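Local structure of putative uncharacterized protein PH0242 (Pyrococcus horikoshii, 3VU1) at residues Y248-F253 / S284-D289. The protein is the C-terminal globular domain of the archaeal oligosaccharyltransferase AglB, a calcium-binding, largely beta-strand structure that includes insert and peripheral domains. Numbering follows the deposited sequence.
Sequences YEFRPF and SAFGRD. With CA (calcium ion), chain C.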
loop_
_atom_site.group_PDB
_atom_site.type_symbol
_atom_site.label_atom_id
_atom_site.label_comp_id
_atom_site.label_asym_id
_atom_site.label_seq_id
_atom_site.Cartn_x
_atom_site.Cartn_y
_atom_site.Cartn_z
ATOM N N TYR A 248 -5.654 6.327 2.606
ATOM C CA TYR A 248 -4.350 6.111 3.249
ATOM C C TYR A 248 -3.257 6.832 2.510
ATOM O O TYR A 248 -3.186 6.745 1.292
ATOM C CB TYR A 248 -4.031 4.653 3.249
ATOM C CG TYR A 248 -4.838 3.847 4.239
ATOM C CD1 TYR A 248 -5.953 3.130 3.823
ATOM C CD2 TYR A 248 -4.482 3.799 5.611
ATOM C CE1 TYR A 248 -6.678 2.361 4.717
ATOM C CE2 TYR A 248 -5.217 3.061 6.529
ATOM C CZ TYR A 248 -6.298 2.328 6.072
ATOM O OH TYR A 248 -7.033 1.568 6.943
ATOM N N GLU A 249 -2.418 7.577 3.226
ATOM C CA GLU A 249 -1.202 8.139 2.633
ATOM C C GLU A 249 -0.158 7.032 2.613
ATOM O O GLU A 249 -0.044 6.239 3.576
ATOM C CB GLU A 249 -0.696 9.306 3.441
ATOM C CG GLU A 249 0.709 9.765 3.115
ATOM C CD GLU A 249 1.197 10.868 4.065
ATOM O OE1 GLU A 249 0.406 11.763 4.414
ATOM O OE2 GLU A 249 2.385 10.867 4.464
ATOM N N PHE A 250 0.562 6.934 1.497
ATOM C CA PHE A 250 1.597 5.929 1.368
ATOM C C PHE A 250 2.920 6.547 1.722
ATOM O O PHE A 250 3.279 7.602 1.188
ATOM C CB PHE A 250 1.637 5.373 -0.038
ATOM C CG PHE A 250 2.728 4.364 -0.279
ATOM C CD1 PHE A 250 2.727 3.128 0.381
ATOM C CD2 PHE A 250 3.744 4.628 -1.217
ATOM C CE1 PHE A 250 3.717 2.190 0.119
ATOM C CE2 PHE A 250 4.741 3.701 -1.461
ATOM C CZ PHE A 250 4.719 2.481 -0.807
ATOM N N ARG A 251 3.620 5.889 2.650
ATOM C CA ARG A 251 4.977 6.253 3.002
ATOM C C ARG A 251 5.802 5.020 2.826
ATOM O O ARG A 251 5.737 4.095 3.650
ATOM C CB ARG A 251 5.039 6.719 4.433
ATOM C CG ARG A 251 4.290 8.008 4.681
ATOM C CD ARG A 251 4.078 8.174 6.160
ATOM N NE ARG A 251 3.565 9.495 6.479
ATOM C CZ ARG A 251 3.258 9.894 7.709
ATOM N NH1 ARG A 251 3.431 9.080 8.745
ATOM N NH2 ARG A 251 2.814 11.122 7.897
ATOM N N PRO A 252 6.553 4.967 1.725
ATOM C CA PRO A 252 7.351 3.758 1.429
ATOM C C PRO A 252 8.406 3.472 2.521
ATOM O O PRO A 252 8.676 2.300 2.822
ATOM C CB PRO A 252 7.998 4.062 0.072
ATOM C CG PRO A 252 7.910 5.558 -0.096
ATOM C CD PRO A 252 6.743 6.047 0.734
ATOM N N PHE A 253 8.969 4.519 3.122
ATOM C CA PHE A 253 9.917 4.344 4.247
ATOM C C PHE A 253 9.387 4.974 5.532
ATOM O O PHE A 253 9.264 6.179 5.653
ATOM C CB PHE A 253 11.303 4.891 3.885
ATOM C CG PHE A 253 11.776 4.418 2.555
ATOM C CD1 PHE A 253 11.815 5.292 1.461
ATOM C CD2 PHE A 253 12.117 3.076 2.364
ATOM C CE1 PHE A 253 12.231 4.840 0.208
ATOM C CE2 PHE A 253 12.507 2.622 1.115
ATOM C CZ PHE A 253 12.562 3.508 0.034
ATOM N N SER A 284 10.171 0.377 8.766
ATOM C CA SER A 284 9.491 -0.462 7.797
ATOM C C SER A 284 9.708 0.079 6.385
ATOM O O SER A 284 9.312 1.200 6.088
ATOM C CB SER A 284 8.014 -0.541 8.135
ATOM O OG SER A 284 7.322 -1.151 7.080
ATOM N N ALA A 285 10.392 -0.688 5.538
ATOM C CA ALA A 285 10.583 -0.305 4.131
ATOM C C ALA A 285 9.688 -1.156 3.236
ATOM O O ALA A 285 9.802 -2.402 3.208
ATOM C CB ALA A 285 12.042 -0.423 3.709
ATOM N N PHE A 286 8.793 -0.485 2.516
ATOM C CA PHE A 286 7.745 -1.186 1.788
ATOM C C PHE A 286 7.942 -1.305 0.258
ATOM O O PHE A 286 7.696 -0.364 -0.508
ATOM C CB PHE A 286 6.363 -0.570 2.088
ATOM C CG PHE A 286 5.230 -1.441 1.633
ATOM C CD1 PHE A 286 4.708 -2.417 2.481
ATOM C CD2 PHE A 286 4.735 -1.334 0.325
ATOM C CE1 PHE A 286 3.682 -3.234 2.051
ATOM C CE2 PHE A 286 3.724 -2.159 -0.109
ATOM C CZ PHE A 286 3.195 -3.108 0.757
ATOM N N GLY A 287 8.344 -2.479 -0.198
ATOM C CA GLY A 287 8.467 -2.699 -1.629
ATOM C C GLY A 287 9.781 -2.315 -2.281
ATOM O O GLY A 287 10.116 -2.869 -3.325
ATOM N N ARG A 288 10.510 -1.354 -1.721
ATOM C CA ARG A 288 11.858 -1.057 -2.218
ATOM C C ARG A 288 12.908 -0.873 -1.118
ATOM O O ARG A 288 12.599 -0.437 -0.003
ATOM C CB ARG A 288 11.865 0.120 -3.210
ATOM C CG ARG A 288 11.577 1.471 -2.606
ATOM C CD ARG A 288 11.866 2.623 -3.564
ATOM N NE ARG A 288 11.299 2.348 -4.883
ATOM C CZ ARG A 288 11.682 2.920 -6.027
ATOM N NH1 ARG A 288 12.639 3.845 -6.044
ATOM N NH2 ARG A 288 11.099 2.557 -7.162
ATOM N N ASP A 289 14.156 -1.199 -1.441
ATOM C CA ASP A 289 15.259 -1.035 -0.495
ATOM C C ASP A 289 15.562 0.415 -0.134
ATOM O O ASP A 289 15.304 1.338 -0.931
ATOM C CB ASP A 289 16.525 -1.690 -1.052
ATOM C CG ASP A 289 16.377 -3.190 -1.225
ATOM O OD1 ASP A 289 15.649 -3.865 -0.454
ATOM O OD2 ASP A 289 17.004 -3.697 -2.156
HETATM CA CA CA C . 9.191 -4.339 4.320
#
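Phe253 reaches across to Ala285 and on to the backbone that follows it. Its CB leaves on the same side of the sheet as the methyl of Ala285, and with CG anti to the carbonyl carbon (chi1 -48°) the ring points toward Ala285 and the residues after it. CD2 then lies 3.7 Å from Ala285 CB, which sits at the ring edge. Further out, CE2 comes near Arg288 O, also close to the ring plane, and at the tip CZ meets the aliphatic part of Arg288, with Arg288 CG 3.5 Å from Phe253 CZ. Pro252 CB lies over one face of the ring, offset toward its rim, while Tyr481 packs against Phe253 edge-to-face. Arg288 bends about its CG-CD bond (chi3 47°), and its NE, past the ring, forms a salt bridge with Asp78.

Phe253 and Ala285 are a non-hydrogen-bonded pair of an antiparallel sheet, at the point where strand 253-262 begins and strand 275-285 ends; segment 248-253 thus carries the chain from the mixed sheet of strand 245-250 into this second sheet. Next to the pair, Phe286 N donates a hydrogen bond to Pro252 O (2.8 Å), and Ala285 CA adds a CA-H...O contact to the same oxygen.

Phe250 approaches from the other sheet. Pro252 N stands over the centre of its ring, and Phe286 CD2 touches its edge, 3.7 Å from Phe250 CE1; the two ring planes are 83° apart, and Phe286 also packs on Leu232 of helix 228-235. Ala285 O binds the calcium ion at 2.3 Å; the backbone O of His319 and the carboxylates of Glu76 and Glu322 also bind the metal.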